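Local coordinates for protein pelota homolog (Archaeoglobus fulgidus, PDB 3OBY) that may recognise stalled ribosomes and cleave their mRNA, helping to release ribosomes that can no longer work, at residues A[139-143]-A[155-159]; A[133-137]-A[222-228]; A[171-177]-A[199-204]. One frame throughout, in Å; residues are numbered along the deposited sequence.

From the N terminus, the chain first enters this region on strand 131-137, which turns directly into the hairpin of strands 140-147 and 150-158. Interaction 1 closes that hairpin, spanning 11 residues between its segments. Helix 172-183 follows an unmodelled gap, and interaction 3 joins it to helix 196-207, closing a second, separate loop further along. Residues 222-228 then return to strand 131-137 in interaction 2, whose 84-residue loop encloses both earlier closures; none cross. Interactions 1 and 2 share neighbouring strands of one mixed five-stranded sheet. L134 and I136 point away from interaction 2 and pack on F172, F173, V176 and F200, tying the sheet to the helix pair.

Interaction 1. Residues A[139-143]-A[155-159]; sequences GYAVA and FEERM
Y140 and R158 face each other as a non-hydrogen-bonded pair where strands 140-143 and 155-158 run antiparallel, their axes 175° apart. This is the ladder of a beta hairpin, at the edge of the mixed sheet. Two bonds join A141 and E157, and A143 N reaches F155 O at 3.0 Å; the return bond from F155 N to A143 O is weak.

R158 can be followed outward. Its CB lies near G139 O, and CG rests 3.6 Å from Y140 CD1. CD and NE carry the extended chain alongside the tyrosine, until the guanidinium lies almost parallel to the ring, with planes 8° apart. There R158 CZ is 3.4 Å from Y140 CE1, NH1 lies nearest CD1, and NH2 lies by CE1. With CG anti to the backbone N (chi1 -179°), Y140 runs beside R158. Its hydroxyl lies very close to E156 OE2, in the ring plane at the edge, though the exact length is doubtful at this resolution. V142 CG2 packs on E156 CG at 3.5 Å.

On the other face of the sheet, A143 CB sits over the F155 ring, 3.8 Å from its centroid, a CH-pi contact. E157 turns its carboxylate to K179 of helix 172-183. R158 NH2 and E156 OE2 are a long ion pair with no N-H aimed at the oxygen, so the arginine probably acts on this carboxylate through charge alone, while the tyrosine hydroxyl is probably its directed partner.

Interaction 2. Residues A[133-137]-A[222-228]; sequences MLTIE and SVGSRGF
The F228 ring is the flat group of this contact: G224 O, from its own helix, lies 3.4 Å above one face and toward the rim, while M133 O and T135 CG2 approach obliquely. The M133 and F228 side chains run antiparallel alongside one another, bringing M133 CB to 3.8 Å from F228 CD1. M133 SD stands 5.2 Å from the F228 ring centroid, an oblique Met-aromatic contact.

The motif is a helix laid on one face of a mixed alpha/beta sheet, the helix coming from the eRF1 domain 2 family region. Strand 133-137 and helix 224-228 are 8.5 Å apart at their axes and cross at 127°. M133, T135 and E137 direct their CB atoms to this helix, whereas L134 and I136 turn to the opposite face and pack on helices 172-183 and 196-207. The sheet is therefore sandwiched between helices.

T135 occupies the centre. Its methyl, CG2, faces the beginning of the helix: it lies 4.2 Å from G227 CA and 3.9 Å from F228 CE1. G227, with no side chain, lets the helix backbone come near this methyl. V223 CG2 meets both T135 OG1 and, at 3.8 Å, E137 OE2, a contact of a methyl with a carboxylate oxygen. T135 OG1 hydrogen-bonds V142 O on the adjacent strand. A chi1 of 49° places OG1 between the backbone N and the carbonyl carbon, where T135 OG1 also accepts a hydrogen bond from G224 N at 3.0 Å, with an N-H...O angle of 155°.

Interaction 3. Residues A[171-177]-A[199-204]; sequences EFFGEVA and DFLDFL
F173 and F203 make the dense part of this helix pair: F173 CB sits over the centre of the F203 ring, 3.8 Å from its centroid and only 9° off the normal, a clear CH-pi contact. The F173 ring also turns its edge toward the face of F203, in an offset edge-to-face pair with planes 72° apart. F200 completes the cluster from another direction. Its edge meets the face of F173 almost perpendicularly, with centroids 5.4 Å apart, and F200 CD1 stands 3.7 Å from F173 CG.

Both F200 and F203 hold CG anti to the backbone N, which carries their rings across to helix 172-177. The helices cross at -66° with axes 10.3 Å apart, a separation these rings bridge. They belong to the helical layer on one face of the mixed sheet, where F200 and V176 both pack on L134 and F173 rests on I136. V176 CG1 touches F200 CZ at 3.7 Å, and A177 CB sits at the edge of the F203 ring, near its plane. G174, lacking a side chain, admits the same ring against its backbone.

Toward solvent the contact thins. Exposed D199 touches F173 CE2 through CB at 3.9 Å, and poorly ordered E171 offers OE1 to F203 CE1 no closer than 4.0 Å, with a weak, long ion pair to R207.

Interaction 1. Residues A[139-143]-A[155-159]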
loop_
_atom_site.group_PDB
_atom_site.type_symbol
_atom_site.label_atom_id
_atom_site.label_comp_id
_atom_site.label_asym_id
_atom_site.label_seq_id
_atom_site.Cartn_x
_atom_site.Cartn_y
_atom_site.Cartn_z
ATOM N N GLY A 139 21.228 -11.338 -26.944
ATOM C CA GLY A 139 21.516 -10.259 -27.872
ATOM C C GLY A 139 20.474 -9.178 -28.099
ATOM O O GLY A 139 20.552 -8.450 -29.088
ATOM N N TYR A 140 19.502 -9.051 -27.204
ATOM C CA TYR A 140 18.479 -8.024 -27.375
ATOM C C TYR A 140 17.814 -7.618 -26.064
ATOM O O TYR A 140 17.473 -8.466 -25.236
ATOM C CB TYR A 140 17.414 -8.498 -28.367
ATOM C CG TYR A 140 16.329 -7.480 -28.619
ATOM C CD1 TYR A 140 16.642 -6.200 -29.078
ATOM C CD2 TYR A 140 14.990 -7.794 -28.401
ATOM C CE1 TYR A 140 15.648 -5.258 -29.312
ATOM C CE2 TYR A 140 13.989 -6.862 -28.634
ATOM C CZ TYR A 140 14.325 -5.597 -29.090
ATOM O OH TYR A 140 13.333 -4.678 -29.331
ATOM N N ALA A 141 17.624 -6.313 -25.889
ATOM C CA ALA A 141 17.004 -5.790 -24.683
ATOM C C ALA A 141 16.252 -4.490 -24.935
ATOM O O ALA A 141 16.644 -3.673 -25.769
ATOM C CB ALA A 141 18.058 -5.576 -23.610
ATOM N N VAL A 142 15.161 -4.315 -24.199
ATOM C CA VAL A 142 14.331 -3.123 -24.298
ATOM C C VAL A 142 13.869 -2.745 -22.900
ATOM O O VAL A 142 13.408 -3.593 -22.134
ATOM C CB VAL A 142 13.082 -3.369 -25.168
ATOM C CG1 VAL A 142 12.196 -2.130 -25.176
ATOM C CG2 VAL A 142 13.500 -3.732 -26.569
ATOM N N ALA A 143 13.993 -1.471 -22.569
ATOM C CA ALA A 143 13.584 -1.010 -21.259
ATOM C C ALA A 143 12.599 0.136 -21.363
ATOM O O ALA A 143 12.653 0.946 -22.285
ATOM C CB ALA A 143 14.795 -0.580 -20.458
ATOM N N PHE A 155 15.012 2.785 -23.815
ATOM C CA PHE A 155 16.153 2.412 -24.641
ATOM C C PHE A 155 16.089 0.987 -25.155
ATOM O O PHE A 155 15.262 0.187 -24.724
ATOM C CB PHE A 155 17.488 2.624 -23.905
ATOM C CG PHE A 155 17.760 1.630 -22.797
ATOM C CD1 PHE A 155 17.495 1.957 -21.470
ATOM C CD2 PHE A 155 18.326 0.386 -23.075
ATOM C CE1 PHE A 155 17.785 1.064 -20.439
ATOM C CE2 PHE A 155 18.620 -0.516 -22.048
ATOM C CZ PHE A 155 18.352 -0.172 -20.729
ATOM N N GLU A 156 16.978 0.699 -26.098
ATOM C CA GLU A 156 17.103 -0.616 -26.716
ATOM C C GLU A 156 18.589 -0.950 -26.818
ATOM O O GLU A 156 19.445 -0.071 -26.713
ATOM C CB GLU A 156 16.513 -0.619 -28.124
ATOM C CG GLU A 156 15.129 -1.205 -28.262
ATOM C CD GLU A 156 14.809 -1.509 -29.713
ATOM O OE1 GLU A 156 15.278 -0.753 -30.589
ATOM O OE2 GLU A 156 14.091 -2.490 -29.985
ATOM N N GLU A 157 18.890 -2.221 -27.041
ATOM C CA GLU A 157 20.271 -2.646 -27.162
ATOM C C GLU A 157 20.285 -4.009 -27.832
ATOM O O GLU A 157 19.552 -4.913 -27.431
ATOM C CB GLU A 157 20.911 -2.726 -25.776
ATOM C CG GLU A 157 22.436 -2.729 -25.769
ATOM C CD GLU A 157 23.030 -1.479 -26.389
ATOM O OE1 GLU A 157 22.499 -0.393 -26.138
ATOM O OE2 GLU A 157 24.033 -1.579 -27.120
ATOM N N ARG A 158 21.107 -4.153 -28.864
ATOM C CA ARG A 158 21.201 -5.422 -29.568
ATOM C C ARG A 158 22.610 -5.983 -29.464
ATOM O O ARG A 158 23.577 -5.233 -29.332
ATOM C CB ARG A 158 20.793 -5.247 -31.036
ATOM C CG ARG A 158 19.302 -4.951 -31.216
ATOM C CD ARG A 158 18.910 -4.717 -32.673
ATOM N NE ARG A 158 17.493 -4.375 -32.810
ATOM C CZ ARG A 158 16.487 -5.232 -32.650
ATOM N NH1 ARG A 158 16.731 -6.503 -32.348
ATOM N NH2 ARG A 158 15.232 -4.815 -32.775
ATOM N N MET A 159 22.712 -7.308 -29.510
ATOM C CA MET A 159 23.993 -7.997 -29.413
ATOM C C MET A 159 25.051 -7.280 -30.236
ATOM O O MET A 159 25.871 -6.544 -29.690
ATOM C CB MET A 159 23.859 -9.445 -29.895
ATOM C CG MET A 159 25.102 -10.296 -29.663
ATOM S SD MET A 159 25.567 -10.443 -27.916
ATOM C CE MET A 159 24.990 -12.105 -27.539
#

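Interaction 2. Residues A[133-137]-A[222-228]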
loop_
_atom_site.group_PDB
_atom_site.type_symbol
_atom_site.label_atom_id
_atom_site.label_comp_id
_atom_site.label_asym_id
_atom_site.label_seq_id
_atom_site.Cartn_x
_atom_site.Cartn_y
_atom_site.Cartn_z
ATOM N N MET A 133 11.250 -1.262 -16.283
ATOM C CA MET A 133 11.069 -2.628 -16.726
ATOM C C MET A 133 12.040 -2.932 -17.856
ATOM O O MET A 133 12.198 -2.139 -18.784
ATOM C CB MET A 133 9.635 -2.842 -17.197
ATOM C CG MET A 133 8.638 -3.027 -16.076
ATOM S SD MET A 133 6.975 -3.151 -16.715
ATOM C CE MET A 133 6.064 -2.071 -15.564
ATOM N N LEU A 134 12.691 -4.087 -17.765
ATOM C CA LEU A 134 13.659 -4.514 -18.766
ATOM C C LEU A 134 13.396 -5.929 -19.244
ATOM O O LEU A 134 13.495 -6.884 -18.472
ATOM C CB LEU A 134 15.072 -4.458 -18.195
ATOM C CG LEU A 134 16.124 -5.141 -19.073
ATOM C CD1 LEU A 134 16.513 -4.201 -20.194
ATOM C CD2 LEU A 134 17.347 -5.505 -18.250
ATOM N N THR A 135 13.059 -6.062 -20.518
ATOM C CA THR A 135 12.830 -7.378 -21.098
ATOM C C THR A 135 14.120 -7.693 -21.835
ATOM O O THR A 135 14.622 -6.861 -22.589
ATOM C CB THR A 135 11.662 -7.363 -22.084
ATOM O OG1 THR A 135 11.822 -6.271 -22.999
ATOM C CG2 THR A 135 10.349 -7.219 -21.339
ATOM N N ILE A 136 14.668 -8.878 -21.603
ATOM C CA ILE A 136 15.924 -9.248 -22.235
ATOM C C ILE A 136 15.974 -10.699 -22.684
ATOM O O ILE A 136 15.423 -11.596 -22.041
ATOM C CB ILE A 136 17.110 -8.993 -21.278
ATOM C CG1 ILE A 136 18.434 -9.076 -22.039
ATOM C CG2 ILE A 136 17.098 -10.019 -20.154
ATOM C CD1 ILE A 136 19.656 -8.772 -21.181
ATOM N N GLU A 137 16.650 -10.908 -23.804
ATOM C CA GLU A 137 16.825 -12.224 -24.391
ATOM C C GLU A 137 18.163 -12.130 -25.111
ATOM O O GLU A 137 18.634 -11.026 -25.382
ATOM C CB GLU A 137 15.705 -12.511 -25.392
ATOM C CG GLU A 137 15.827 -11.743 -26.697
ATOM C CD GLU A 137 14.583 -11.850 -27.553
ATOM O OE1 GLU A 137 14.127 -12.984 -27.810
ATOM O OE2 GLU A 137 14.062 -10.795 -27.971
ATOM N N SER A 222 7.418 -12.965 -22.493
ATOM C CA SER A 222 7.225 -11.976 -23.543
ATOM C C SER A 222 8.418 -11.023 -23.584
ATOM O O SER A 222 9.293 -11.072 -22.725
ATOM C CB SER A 222 5.941 -11.188 -23.275
ATOM O OG SER A 222 4.903 -12.038 -22.810
ATOM N N VAL A 223 8.455 -10.157 -24.585
ATOM C CA VAL A 223 9.542 -9.199 -24.698
ATOM C C VAL A 223 8.988 -7.885 -25.242
ATOM O O VAL A 223 7.942 -7.874 -25.885
ATOM C CB VAL A 223 10.663 -9.741 -25.620
ATOM C CG1 VAL A 223 10.094 -10.088 -26.988
ATOM C CG2 VAL A 223 11.789 -8.720 -25.736
ATOM N N GLY A 224 9.678 -6.781 -24.967
ATOM C CA GLY A 224 9.218 -5.483 -25.437
ATOM C C GLY A 224 7.793 -5.161 -25.013
ATOM O O GLY A 224 7.373 -5.503 -23.903
ATOM N N SER A 225 7.049 -4.502 -25.900
ATOM C CA SER A 225 5.660 -4.123 -25.635
ATOM C C SER A 225 4.852 -5.245 -24.990
ATOM O O SER A 225 4.224 -5.058 -23.947
ATOM C CB SER A 225 4.977 -3.706 -26.936
ATOM O OG SER A 225 3.579 -3.581 -26.747
ATOM N N ARG A 226 4.857 -6.404 -25.634
ATOM C CA ARG A 226 4.146 -7.573 -25.135
ATOM C C ARG A 226 4.509 -7.819 -23.676
ATOM O O ARG A 226 3.630 -7.943 -22.817
ATOM C CB ARG A 226 4.521 -8.796 -25.974
ATOM C CG ARG A 226 3.654 -9.011 -27.201
ATOM C CD ARG A 226 2.507 -9.942 -26.863
ATOM N NE ARG A 226 3.015 -11.267 -26.517
ATOM C CZ ARG A 226 2.333 -12.188 -25.845
ATOM N NH1 ARG A 226 1.098 -11.944 -25.429
ATOM N NH2 ARG A 226 2.895 -13.360 -25.584
ATOM N N GLY A 227 5.813 -7.880 -23.412
ATOM C CA GLY A 227 6.306 -8.117 -22.068
ATOM C C GLY A 227 5.821 -7.133 -21.022
ATOM O O GLY A 227 5.305 -7.537 -19.980
ATOM N N PHE A 228 5.984 -5.843 -21.287
ATOM C CA PHE A 228 5.551 -4.828 -20.340
ATOM C C PHE A 228 4.086 -5.031 -19.990
ATOM O O PHE A 228 3.700 -4.931 -18.823
ATOM C CB PHE A 228 5.766 -3.422 -20.914
ATOM C CG PHE A 228 7.188 -3.147 -21.334
ATOM C CD1 PHE A 228 8.259 -3.688 -20.626
ATOM C CD2 PHE A 228 7.458 -2.321 -22.417
ATOM C CE1 PHE A 228 9.582 -3.409 -20.992
ATOM C CE2 PHE A 228 8.771 -2.036 -22.789
ATOM C CZ PHE A 228 9.837 -2.581 -22.074
#

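Interaction 3. Residues A[171-177]-A[199-204]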
loop_
_atom_site.group_PDB
_atom_site.type_symbol
_atom_site.label_atom_id
_atom_site.label_comp_id
_atom_site.label_asym_id
_atom_site.label_seq_id
_atom_site.Cartn_x
_atom_site.Cartn_y
_atom_site.Cartn_z
ATOM N N GLU A 171 29.120 -9.037 -23.208
ATOM C CA GLU A 171 29.344 -7.659 -22.802
ATOM C C GLU A 171 28.198 -6.794 -23.283
ATOM O O GLU A 171 28.265 -5.565 -23.275
ATOM C CB GLU A 171 30.676 -7.122 -23.324
ATOM C CG GLU A 171 31.546 -6.584 -22.201
ATOM C CD GLU A 171 30.736 -6.235 -20.953
ATOM O OE1 GLU A 171 30.155 -7.157 -20.337
ATOM O OE2 GLU A 171 30.675 -5.042 -20.589
ATOM N N PHE A 172 27.148 -7.476 -23.721
ATOM C CA PHE A 172 25.924 -6.852 -24.179
ATOM C C PHE A 172 25.337 -6.338 -22.862
ATOM O O PHE A 172 24.794 -5.231 -22.780
ATOM C CB PHE A 172 25.044 -7.936 -24.819
ATOM C CG PHE A 172 23.612 -7.543 -25.014
ATOM C CD1 PHE A 172 23.274 -6.424 -25.764
ATOM C CD2 PHE A 172 22.593 -8.299 -24.440
ATOM C CE1 PHE A 172 21.941 -6.068 -25.949
ATOM C CE2 PHE A 172 21.255 -7.951 -24.618
ATOM C CZ PHE A 172 20.930 -6.826 -25.371
ATOM N N PHE A 173 25.509 -7.158 -21.825
ATOM C CA PHE A 173 25.043 -6.868 -20.473
ATOM C C PHE A 173 25.598 -5.548 -19.955
ATOM O O PHE A 173 24.847 -4.660 -19.546
ATOM C CB PHE A 173 25.467 -7.993 -19.523
ATOM C CG PHE A 173 24.733 -9.289 -19.734
ATOM C CD1 PHE A 173 23.887 -9.467 -20.827
ATOM C CD2 PHE A 173 24.895 -10.340 -18.839
ATOM C CE1 PHE A 173 23.213 -10.673 -21.024
ATOM C CE2 PHE A 173 24.226 -11.551 -19.026
ATOM C CZ PHE A 173 23.383 -11.717 -20.121
ATOM N N GLY A 174 26.921 -5.436 -19.959
ATOM C CA GLY A 174 27.559 -4.222 -19.490
ATOM C C GLY A 174 26.950 -2.972 -20.088
ATOM O O GLY A 174 26.722 -1.992 -19.382
ATOM N N GLU A 175 26.684 -3.005 -21.392
ATOM C CA GLU A 175 26.103 -1.861 -22.087
ATOM C C GLU A 175 24.694 -1.566 -21.588
ATOM O O GLU A 175 24.335 -0.407 -21.380
ATOM C CB GLU A 175 26.078 -2.115 -23.596
ATOM C CG GLU A 175 27.456 -2.167 -24.240
ATOM C CD GLU A 175 27.396 -2.468 -25.724
ATOM O OE1 GLU A 175 26.280 -2.685 -26.243
ATOM O OE2 GLU A 175 28.464 -2.492 -26.373
ATOM N N VAL A 176 23.900 -2.618 -21.402
ATOM C CA VAL A 176 22.533 -2.463 -20.914
ATOM C C VAL A 176 22.576 -1.869 -19.514
ATOM O O VAL A 176 21.883 -0.889 -19.217
ATOM C CB VAL A 176 21.801 -3.823 -20.838
ATOM C CG1 VAL A 176 20.391 -3.630 -20.298
ATOM C CG2 VAL A 176 21.755 -4.467 -22.207
ATOM N N ALA A 177 23.399 -2.470 -18.663
ATOM C CA ALA A 177 23.539 -2.024 -17.290
ATOM C C ALA A 177 23.942 -0.558 -17.193
ATOM O O ALA A 177 23.447 0.175 -16.337
ATOM C CB ALA A 177 24.571 -2.891 -16.569
ATOM N N ASP A 199 21.013 -14.571 -15.853
ATOM C CA ASP A 199 22.435 -14.252 -15.906
ATOM C C ASP A 199 22.686 -12.750 -15.802
ATOM O O ASP A 199 23.697 -12.325 -15.245
ATOM C CB ASP A 199 23.066 -14.787 -17.195
ATOM C CG ASP A 199 22.861 -16.282 -17.370
ATOM O OD1 ASP A 199 22.757 -17.002 -16.351
ATOM O OD2 ASP A 199 22.816 -16.736 -18.533
ATOM N N PHE A 200 21.765 -11.949 -16.334
ATOM C CA PHE A 200 21.907 -10.496 -16.287
ATOM C C PHE A 200 21.896 -10.025 -14.832
ATOM O O PHE A 200 22.751 -9.240 -14.417
ATOM C CB PHE A 200 20.775 -9.819 -17.073
ATOM C CG PHE A 200 20.898 -8.321 -17.147
ATOM C CD1 PHE A 200 21.941 -7.729 -17.855
ATOM C CD2 PHE A 200 19.998 -7.500 -16.470
ATOM C CE1 PHE A 200 22.085 -6.337 -17.887
ATOM C CE2 PHE A 200 20.135 -6.111 -16.494
ATOM C CZ PHE A 200 21.181 -5.529 -17.201
ATOM N N LEU A 201 20.931 -10.511 -14.057
ATOM C CA LEU A 201 20.835 -10.135 -12.653
ATOM C C LEU A 201 22.136 -10.492 -11.937
ATOM O O LEU A 201 22.660 -9.691 -11.159
ATOM C CB LEU A 201 19.642 -10.834 -11.986
ATOM C CG LEU A 201 19.467 -10.655 -10.468
ATOM C CD1 LEU A 201 19.515 -9.186 -10.091
ATOM C CD2 LEU A 201 18.153 -11.270 -10.029
ATOM N N ASP A 202 22.662 -11.688 -12.199
ATOM C CA ASP A 202 23.919 -12.096 -11.576
ATOM C C ASP A 202 24.984 -11.081 -11.976
ATOM O O ASP A 202 25.803 -10.672 -11.153
ATOM C CB ASP A 202 24.347 -13.501 -12.032
ATOM C CG ASP A 202 23.539 -14.612 -11.370
ATOM O OD1 ASP A 202 23.198 -14.479 -10.175
ATOM O OD2 ASP A 202 23.262 -15.628 -12.042
ATOM N N PHE A 203 24.958 -10.675 -13.244
ATOM C CA PHE A 203 25.900 -9.689 -13.752
ATOM C C PHE A 203 25.776 -8.404 -12.937
ATOM O O PHE A 203 26.771 -7.735 -12.656
ATOM C CB PHE A 203 25.611 -9.375 -15.220
ATOM C CG PHE A 203 26.473 -8.273 -15.786
ATOM C CD1 PHE A 203 27.774 -8.531 -16.204
ATOM C CD2 PHE A 203 25.994 -6.971 -15.870
ATOM C CE1 PHE A 203 28.585 -7.509 -16.699
ATOM C CE2 PHE A 203 26.796 -5.940 -16.362
ATOM C CZ PHE A 203 28.094 -6.212 -16.775
ATOM N N LEU A 204 24.547 -8.059 -12.568
ATOM C CA LEU A 204 24.301 -6.856 -11.782
ATOM C C LEU A 204 24.736 -7.064 -10.336
ATOM O O LEU A 204 25.301 -6.169 -9.712
ATOM C CB LEU A 204 22.816 -6.484 -11.828
ATOM C CG LEU A 204 22.268 -5.902 -13.132
ATOM C CD1 LEU A 204 20.788 -5.581 -12.971
ATOM C CD2 LEU A 204 23.047 -4.649 -13.488
#